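Local coordinates for uncharacterized protein SCO6318 (Streptomyces coelicolor A3, PDB 2QZ7) that is of unknown function but is a homologue of the tellurium-resistance protein TerD and binds sodium ions at one end of its beta sandwich, at residues K24-L30 with G129-E134; R39-L44 with K120-V125. All blocks are in the same frame, centred on the assembly; numbering follows the deposited sequence.

Contact 1. Residues K24-L30 with G129-E134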
ATOM      1  N   LYS A  24      16.383  -3.045   4.621  1.00 55.05           N
ATOM      2  CA  LYS A  24      16.835  -4.025   3.667  1.00 56.42           C
ATOM      3  C   LYS A  24      15.666  -4.728   3.123  1.00 56.75           C
ATOM      4  O   LYS A  24      15.585  -4.970   1.933  1.00 58.01           O
ATOM      5  CB  LYS A  24      17.773  -5.037   4.319  1.00 56.00           C
ATOM      6  CG  LYS A  24      19.158  -4.504   4.601  1.00 57.08           C
ATOM      7  CD  LYS A  24      19.941  -5.568   5.338  1.00 57.42           C
ATOM      8  CE  LYS A  24      21.417  -5.246   5.365  1.00 59.73           C
ATOM      9  NZ  LYS A  24      22.199  -6.508   5.534  1.00 59.68           N
ATOM     10  N   ARG A  25      14.763  -5.097   4.016  1.00 57.81           N
ATOM     11  CA  ARG A  25      13.556  -5.757   3.628  1.00 58.68           C
ATOM     12  C   ARG A  25      12.439  -5.263   4.552  1.00 58.11           C
ATOM     13  O   ARG A  25      12.685  -4.911   5.715  1.00 59.32           O
ATOM     14  CB  ARG A  25      13.731  -7.278   3.621  1.00 59.10           C
ATOM     15  CG  ARG A  25      13.820  -7.978   4.974  1.00 62.62           C
ATOM     16  CD  ARG A  25      12.413  -8.334   5.481  1.00 67.06           C
ATOM     17  NE  ARG A  25      12.376  -9.667   6.106  1.00 66.21           N
ATOM     18  CZ  ARG A  25      12.084 -10.787   5.449  1.00 67.96           C
ATOM     19  NH1 ARG A  25      11.797 -10.729   4.151  1.00 65.77           N
ATOM     20  NH2 ARG A  25      12.084 -11.970   6.086  1.00 68.23           N
ATOM     21  N   VAL A  26      11.239  -5.173   4.014  1.00 55.25           N
ATOM     22  CA  VAL A  26      10.139  -4.581   4.732  1.00 53.64           C
ATOM     23  C   VAL A  26       8.891  -5.330   4.309  1.00 51.43           C
ATOM     24  O   VAL A  26       8.846  -5.877   3.207  1.00 50.24           O
ATOM     25  CB  VAL A  26      10.032  -3.038   4.453  1.00 54.75           C
ATOM     26  CG1 VAL A  26       9.496  -2.752   3.093  1.00 53.83           C
ATOM     27  CG2 VAL A  26       9.182  -2.367   5.491  1.00 55.96           C
ATOM     28  N   ASP A  27       7.914  -5.417   5.196  1.00 49.69           N
ATOM     29  CA  ASP A  27       6.626  -6.000   4.812  1.00 48.45           C
ATOM     30  C   ASP A  27       5.464  -5.160   5.296  1.00 47.40           C
ATOM     31  O   ASP A  27       5.601  -4.333   6.233  1.00 46.74           O
ATOM     32  CB  ASP A  27       6.482  -7.458   5.266  1.00 48.27           C
ATOM     33  CG  ASP A  27       6.191  -7.589   6.756  1.00 49.47           C
ATOM     34  OD1 ASP A  27       5.162  -8.181   7.131  1.00 50.28           O
ATOM     35  OD2 ASP A  27       7.007  -7.127   7.567  1.00 48.26           O
ATOM     36  N   VAL A  28       4.340  -5.343   4.603  1.00 45.33           N
ATOM     37  CA  VAL A  28       3.131  -4.643   4.878  1.00 44.04           C
ATOM     38  C   VAL A  28       2.058  -5.718   5.027  1.00 44.54           C
ATOM     39  O   VAL A  28       1.888  -6.573   4.158  1.00 44.16           O
ATOM     40  CB  VAL A  28       2.780  -3.680   3.726  1.00 46.33           C
ATOM     41  CG1 VAL A  28       1.460  -2.943   3.999  1.00 42.83           C
ATOM     42  CG2 VAL A  28       3.927  -2.672   3.513  1.00 43.05           C
ATOM     43  N   ARG A  29       1.360  -5.701   6.150  1.00 44.00           N
ATOM     44  CA  ARG A  29       0.261  -6.676   6.374  1.00 44.43           C
ATOM     45  C   ARG A  29      -1.014  -5.907   6.601  1.00 43.85           C
ATOM     46  O   ARG A  29      -1.005  -4.856   7.283  1.00 43.49           O
ATOM     47  CB  ARG A  29       0.560  -7.551   7.606  1.00 44.17           C
ATOM     48  CG  ARG A  29       1.678  -8.572   7.408  1.00 45.93           C
ATOM     49  CD  ARG A  29       2.114  -9.181   8.773  1.00 47.23           C
ATOM     50  NE  ARG A  29       2.893  -8.175   9.496  1.00 45.86           N
ATOM     51  CZ  ARG A  29       3.290  -8.263  10.762  1.00 49.36           C
ATOM     52  NH1 ARG A  29       2.982  -9.318  11.481  1.00 48.59           N
ATOM     53  NH2 ARG A  29       4.019  -7.290  11.302  1.00 48.78           N
ATOM     54  N   LEU A  30      -2.116  -6.456   6.082  1.00 43.53           N
ATOM     55  CA  LEU A  30      -3.403  -5.777   6.099  1.00 43.34           C
ATOM     56  C   LEU A  30      -4.518  -6.707   6.624  1.00 43.50           C
ATOM     57  O   LEU A  30      -4.558  -7.885   6.253  1.00 42.74           O
ATOM     58  CB  LEU A  30      -3.727  -5.336   4.664  1.00 43.57           C
ATOM     59  CG  LEU A  30      -5.149  -4.834   4.354  1.00 44.73           C
ATOM     60  CD1 LEU A  30      -5.398  -3.539   5.120  1.00 42.20           C
ATOM     61  CD2 LEU A  30      -5.232  -4.585   2.835  1.00 41.77           C
ATOM     62  N   GLY A 129      -6.978  -2.514   9.384  1.00 45.89           N
ATOM     63  CA  GLY A 129      -5.675  -2.253  10.012  1.00 45.89           C
ATOM     64  C   GLY A 129      -4.500  -2.615   9.126  1.00 46.71           C
ATOM     65  O   GLY A 129      -4.559  -3.563   8.333  1.00 48.14           O
ATOM     66  N   VAL A 130      -3.415  -1.883   9.280  1.00 45.50           N
ATOM     67  CA  VAL A 130      -2.189  -2.154   8.553  1.00 45.94           C
ATOM     68  C   VAL A 130      -0.992  -2.100   9.521  1.00 45.70           C
ATOM     69  O   VAL A 130      -0.996  -1.345  10.503  1.00 44.56           O
ATOM     70  CB  VAL A 130      -2.046  -1.164   7.330  1.00 45.18           C
ATOM     71  CG1 VAL A 130      -1.793   0.307   7.783  1.00 45.64           C
ATOM     72  CG2 VAL A 130      -1.007  -1.642   6.330  1.00 47.48           C
ATOM     73  N   VAL A 131       0.011  -2.927   9.262  1.00 46.25           N
ATOM     74  CA  VAL A 131       1.271  -2.853   9.993  1.00 46.51           C
ATOM     75  C   VAL A 131       2.423  -2.900   8.997  1.00 46.54           C
ATOM     76  O   VAL A 131       2.469  -3.796   8.137  1.00 46.97           O
ATOM     77  CB  VAL A 131       1.412  -4.024  11.044  1.00 47.04           C
ATOM     78  CG1 VAL A 131       2.799  -4.002  11.735  1.00 43.87           C
ATOM     79  CG2 VAL A 131       0.289  -3.967  12.097  1.00 46.24           C
ATOM     80  N   VAL A 132       3.337  -1.926   9.115  1.00 46.01           N
ATOM     81  CA  VAL A 132       4.531  -1.857   8.313  1.00 45.51           C
ATOM     82  C   VAL A 132       5.723  -2.183   9.228  1.00 45.43           C
ATOM     83  O   VAL A 132       5.881  -1.580  10.289  1.00 45.58           O
ATOM     84  CB  VAL A 132       4.670  -0.430   7.701  1.00 46.00           C
ATOM     85  CG1 VAL A 132       5.931  -0.295   6.848  1.00 45.27           C
ATOM     86  CG2 VAL A 132       3.423  -0.121   6.890  1.00 47.29           C
ATOM     87  N   ALA A 133       6.561  -3.134   8.833  1.00 44.75           N
ATOM     88  CA  ALA A 133       7.682  -3.537   9.717  1.00 44.67           C
ATOM     89  C   ALA A 133       8.915  -3.901   8.940  1.00 44.97           C
ATOM     90  O   ALA A 133       8.818  -4.290   7.778  1.00 45.15           O
ATOM     91  CB  ALA A 133       7.275  -4.710  10.565  1.00 44.08           C
ATOM     92  N   GLU A 134      10.078  -3.795   9.595  1.00 44.20           N
ATOM     93  CA  GLU A 134      11.279  -4.448   9.096  1.00 44.85           C
ATOM     94  C   GLU A 134      11.585  -5.640  10.012  1.00 44.39           C
ATOM     95  O   GLU A 134      12.121  -5.464  11.121  1.00 43.31           O
ATOM     96  CB  GLU A 134      12.495  -3.498   9.021  1.00 45.46           C
ATOM     97  CG  GLU A 134      13.649  -4.180   8.283  1.00 46.79           C
ATOM     98  CD  GLU A 134      15.024  -3.489   8.348  1.00 49.31           C
ATOM     99  OE1 GLU A 134      15.309  -2.685   9.289  1.00 48.99           O
ATOM    100  OE2 GLU A 134      15.846  -3.833   7.455  1.00 49.02           O
TER
HETATM  101  O   HOH W   1       4.329  -5.852   8.802  1.00 37.10           O

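Contact 2. Residues R39-L44 with K120-V125. With NA (sodium ion), chain D; NA (sodium ion), chain E.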
ATOM      1  N   ARG A  39     -24.747  -7.685   2.589  1.00 55.42           N
ATOM      2  CA  ARG A  39     -24.000  -6.852   1.629  1.00 55.26           C
ATOM      3  C   ARG A  39     -22.907  -7.563   0.750  1.00 54.28           C
ATOM      4  O   ARG A  39     -22.224  -8.506   1.217  1.00 55.03           O
ATOM      5  CB  ARG A  39     -23.294  -5.703   2.390  1.00 55.92           C
ATOM      6  CG  ARG A  39     -24.167  -4.657   3.134  1.00 56.87           C
ATOM      7  CD  ARG A  39     -23.241  -3.648   3.888  1.00 59.41           C
ATOM      8  NE  ARG A  39     -22.305  -2.946   2.979  1.00 59.07           N
ATOM      9  CZ  ARG A  39     -21.280  -2.166   3.342  1.00 58.34           C
ATOM     10  NH1 ARG A  39     -20.972  -1.957   4.623  1.00 58.48           N
ATOM     11  NH2 ARG A  39     -20.547  -1.591   2.399  1.00 57.22           N
ATOM     12  N   PRO A  40     -22.694  -7.060  -0.505  1.00 52.42           N
ATOM     13  CA  PRO A  40     -21.533  -7.432  -1.355  1.00 50.58           C
ATOM     14  C   PRO A  40     -20.173  -7.385  -0.617  1.00 48.45           C
ATOM     15  O   PRO A  40     -20.038  -6.623   0.339  1.00 47.88           O
ATOM     16  CB  PRO A  40     -21.561  -6.374  -2.471  1.00 50.53           C
ATOM     17  CG  PRO A  40     -23.040  -6.038  -2.602  1.00 51.47           C
ATOM     18  CD  PRO A  40     -23.592  -6.097  -1.192  1.00 51.96           C
ATOM     19  N   PRO A  41     -19.195  -8.213  -1.049  1.00 46.47           N
ATOM     20  CA  PRO A  41     -17.890  -8.351  -0.372  1.00 46.12           C
ATOM     21  C   PRO A  41     -17.136  -7.042  -0.171  1.00 45.28           C
ATOM     22  O   PRO A  41     -17.295  -6.077  -0.939  1.00 44.42           O
ATOM     23  CB  PRO A  41     -17.090  -9.267  -1.313  1.00 45.49           C
ATOM     24  CG  PRO A  41     -17.807  -9.165  -2.639  1.00 46.39           C
ATOM     25  CD  PRO A  41     -19.246  -9.063  -2.247  1.00 46.48           C
ATOM     26  N   HIS A  42     -16.310  -7.033   0.869  1.00 45.22           N
ATOM     27  CA  HIS A  42     -15.358  -5.976   1.087  1.00 44.03           C
ATOM     28  C   HIS A  42     -13.996  -6.414   0.480  1.00 44.30           C
ATOM     29  O   HIS A  42     -13.333  -7.308   0.998  1.00 43.45           O
ATOM     30  CB  HIS A  42     -15.244  -5.667   2.597  1.00 44.03           C
ATOM     31  CG  HIS A  42     -16.432  -4.956   3.167  1.00 44.41           C
ATOM     32  ND1 HIS A  42     -16.851  -5.130   4.470  1.00 46.51           N
ATOM     33  CD2 HIS A  42     -17.303  -4.086   2.610  1.00 43.63           C
ATOM     34  CE1 HIS A  42     -17.912  -4.380   4.696  1.00 43.78           C
ATOM     35  NE2 HIS A  42     -18.219  -3.751   3.579  1.00 47.03           N
ATOM     36  N   HIS A  43     -13.620  -5.794  -0.636  1.00 43.05           N
ATOM     37  CA  HIS A  43     -12.411  -6.136  -1.359  1.00 42.60           C
ATOM     38  C   HIS A  43     -11.426  -4.974  -1.214  1.00 42.11           C
ATOM     39  O   HIS A  43     -11.646  -3.877  -1.756  1.00 42.17           O
ATOM     40  CB  HIS A  43     -12.686  -6.437  -2.833  1.00 42.32           C
ATOM     41  CG  HIS A  43     -11.467  -6.866  -3.598  1.00 42.81           C
ATOM     42  ND1 HIS A  43     -11.522  -7.323  -4.895  1.00 42.91           N
ATOM     43  CD2 HIS A  43     -10.151  -6.853  -3.264  1.00 42.57           C
ATOM     44  CE1 HIS A  43     -10.303  -7.612  -5.316  1.00 42.83           C
ATOM     45  NE2 HIS A  43      -9.450  -7.319  -4.345  1.00 43.24           N
ATOM     46  N   LEU A  44     -10.385  -5.228  -0.421  1.00 41.74           N
ATOM     47  CA  LEU A  44      -9.272  -4.290  -0.188  1.00 41.35           C
ATOM     48  C   LEU A  44      -8.016  -4.904  -0.738  1.00 41.74           C
ATOM     49  O   LEU A  44      -7.848  -6.126  -0.709  1.00 41.20           O
ATOM     50  CB  LEU A  44      -9.024  -3.982   1.292  1.00 40.96           C
ATOM     51  CG  LEU A  44      -9.936  -2.933   1.961  1.00 41.44           C
ATOM     52  CD1 LEU A  44     -11.439  -3.391   2.032  1.00 37.67           C
ATOM     53  CD2 LEU A  44      -9.409  -2.577   3.332  1.00 36.19           C
ATOM     54  N   LYS A 120     -17.412   3.389  -1.249  1.00 46.98           N
ATOM     55  CA  LYS A 120     -17.063   2.728   0.013  1.00 46.56           C
ATOM     56  C   LYS A 120     -15.731   3.234   0.599  1.00 46.35           C
ATOM     57  O   LYS A 120     -14.703   3.253  -0.074  1.00 45.34           O
ATOM     58  CB  LYS A 120     -17.062   1.213  -0.193  1.00 46.42           C
ATOM     59  CG  LYS A 120     -16.925   0.366   1.057  1.00 47.11           C
ATOM     60  CD  LYS A 120     -16.647  -1.102   0.701  1.00 45.91           C
ATOM     61  CE  LYS A 120     -17.942  -1.821   0.268  1.00 44.45           C
ATOM     62  NZ  LYS A 120     -17.686  -3.264  -0.115  1.00 42.76           N
ATOM     63  N   THR A 121     -15.772   3.662   1.858  1.00 46.21           N
ATOM     64  CA  THR A 121     -14.606   4.264   2.508  1.00 45.68           C
ATOM     65  C   THR A 121     -14.104   3.360   3.652  1.00 44.99           C
ATOM     66  O   THR A 121     -14.731   2.348   3.968  1.00 44.48           O
ATOM     67  CB  THR A 121     -14.950   5.647   3.062  1.00 45.40           C
ATOM     68  OG1 THR A 121     -15.841   5.493   4.170  1.00 46.64           O
ATOM     69  CG2 THR A 121     -15.632   6.543   1.991  1.00 47.54           C
ATOM     70  N   PHE A 122     -12.983   3.740   4.266  1.00 44.28           N
ATOM     71  CA  PHE A 122     -12.392   3.008   5.387  1.00 44.09           C
ATOM     72  C   PHE A 122     -13.306   2.974   6.604  1.00 44.90           C
ATOM     73  O   PHE A 122     -13.245   2.018   7.407  1.00 44.54           O
ATOM     74  CB  PHE A 122     -11.006   3.573   5.749  1.00 42.83           C
ATOM     75  CG  PHE A 122      -9.939   3.213   4.754  1.00 42.72           C
ATOM     76  CD1 PHE A 122      -9.309   1.974   4.810  1.00 39.25           C
ATOM     77  CD2 PHE A 122      -9.567   4.110   3.745  1.00 39.90           C
ATOM     78  CE1 PHE A 122      -8.328   1.627   3.859  1.00 41.31           C
ATOM     79  CE2 PHE A 122      -8.610   3.796   2.804  1.00 41.70           C
ATOM     80  CZ  PHE A 122      -7.956   2.534   2.861  1.00 41.71           C
ATOM     81  N   ASP A 123     -14.141   4.008   6.727  1.00 45.88           N
ATOM     82  CA  ASP A 123     -15.151   4.117   7.800  1.00 46.74           C
ATOM     83  C   ASP A 123     -16.288   3.114   7.655  1.00 46.74           C
ATOM     84  O   ASP A 123     -16.878   2.723   8.653  1.00 46.90           O
ATOM     85  CB  ASP A 123     -15.736   5.529   7.887  1.00 46.96           C
ATOM     86  CG  ASP A 123     -16.341   5.817   9.247  1.00 50.07           C
ATOM     87  OD1 ASP A 123     -15.624   5.607  10.259  1.00 54.17           O
ATOM     88  OD2 ASP A 123     -17.528   6.219   9.316  1.00 50.74           O
ATOM     89  N   ASP A 124     -16.585   2.718   6.411  1.00 47.12           N
ATOM     90  CA  ASP A 124     -17.577   1.673   6.089  1.00 47.13           C
ATOM     91  C   ASP A 124     -17.123   0.224   6.371  1.00 46.97           C
ATOM     92  O   ASP A 124     -17.931  -0.700   6.251  1.00 46.94           O
ATOM     93  CB  ASP A 124     -17.981   1.766   4.613  1.00 46.50           C
ATOM     94  CG  ASP A 124     -18.518   3.135   4.238  1.00 48.20           C
ATOM     95  OD1 ASP A 124     -19.348   3.696   4.992  1.00 47.93           O
ATOM     96  OD2 ASP A 124     -18.124   3.653   3.175  1.00 48.66           O
ATOM     97  N   VAL A 125     -15.852   0.024   6.718  1.00 46.43           N
ATOM     98  CA  VAL A 125     -15.286  -1.333   6.827  1.00 46.66           C
ATOM     99  C   VAL A 125     -14.657  -1.516   8.218  1.00 47.26           C
ATOM    100  O   VAL A 125     -13.745  -0.754   8.597  1.00 47.12           O
ATOM    101  CB  VAL A 125     -14.201  -1.640   5.715  1.00 47.83           C
ATOM    102  CG1 VAL A 125     -13.779  -3.132   5.750  1.00 46.24           C
ATOM    103  CG2 VAL A 125     -14.691  -1.253   4.310  1.00 46.91           C
TER
HETATM  104 NA    NA D 194      -7.014  -8.038  -1.837  1.00 30.59          NA
HETATM  105 NA    NA E 195     -12.354   1.100   9.125  1.00 52.95          NA
HETATM  106  O   HOH W   2      -7.144  -9.498  -3.460  1.00 28.16           O
HETATM  107  O   HOH W   3     -11.276   2.951   9.589  1.00 43.38           O

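Contact 1. Residues K24-L30 with G129-E134
D27 and A133 form a hydrogen-bonded antiparallel pair, D27 N to A133 O and A133 N to D27 O both spanning 3.0 Å, and R29 pairs likewise with V131. V28–V132 and L30–V130 are the non-hydrogen-bonded pairs, their apolar groups turned to one face. There V28 CG1, anti to its backbone N (chi1 179°), meets V130 CG2 at 3.6 Å; beta-branched valines suit an extended strand facing another sheet.

The other face is mixed: D27 and R29, suited to its partial exposure, share it with V131 and A133. R29 lies alongside V131, with NH2 3.5 Å from V131 CG1. Its NE donates over 2.8 Å to a water in the guanidinium plane, 2.9 Å from V131 O. D27 OD1 sits 3.3 Å from R29 NE but well out of that plane, a purely electrostatic salt bridge. The extended E134 side chain runs on past the last bridge, where OE2 accepts from K24 N (3.0 Å), while OE1 is salt-bridged to R137.

These are inner strands of a five-stranded antiparallel sheet, 26-31 flanked also by 91-95 and 129-134 by 137-142. Against strand 152-160 of the opposing sheet, V26 touches F158, V130 touches V155 and V132 touches both.

Contact 2. Residues R39-L44 with K120-V125
V125 CG2 stands over one face of the H42 imidazole, 4.2 Å from the ring centroid and only 8° off the normal, a CH-pi contact, as the two side chains run antiparallel alongside one another. A compact branched valine suits this place because a single methyl can sit over the ring centre.

K120 meets H42 at about a right angle, coming in at the edge of the ring, though its closest spacing there is doubtful. Its chain bends at chi3 (-78°), which swings the ammonium towards the 39-44 segment. K120 NZ ends 3.0 Å from P41 O, but the angle is too poor for a hydrogen bond.

R39 crosses K120 at a slant, bringing NH2 within 3.4 Å of K120 CE. H42 NE2 lies over one face of the R39 guanidinium, displaced from its centre, whereas D124 O is near the guanidinium plane at its edge. Deeper in, L44 bridges apolar partners: CD2 approaches F122 CE1 and CD1 approaches V125 CG1. The F122 ring continues onto V111 and I113 of strand 104-113.

D124 also braces its own loop, its OD2 taking T121 N over 2.7 Å at a nearly straight 171°. From the two segments the metal ligands are carbonyls: L44 O for one sodium ion, completed by D45 OD1, S81 O, E91 OE1 and a water; F122 O and V125 O for another, completed by T128 OG1 and a water. L44, F122 and V125 thus offer side chains to the packing and carbonyls to the metals. R39 NH2 and K120 NZ are like charges 4.2 Å apart, and two cations beside the imidazole would probably disfavour its protonation. The contact rests on aromatic and apolar packing rather than on direct polar bonds.

Overall arrangement
Contact 1 lies within a sheet, its centre about 9 Å from the chain centre, whereas contact 2 joins two loops, its centre about 16 Å out. Contact 2 is nested in sequence inside contact 1: strand 26-31 leads into the loop holding 39-44, and the loop holding 120-125 into strand 129-134. Regular backbone bonds and a valine-rich face dominate the first; irregular side-chain packing and carbonyls turned to sodium ions mark the second. Both are partly buried, but charge lies at the ends and on the mixed face of contact 1, whereas K120 is buried within contact 2. Their centres are about 22 Å apart, yet L30 CD2 packs 4.1 Å from L44 CB.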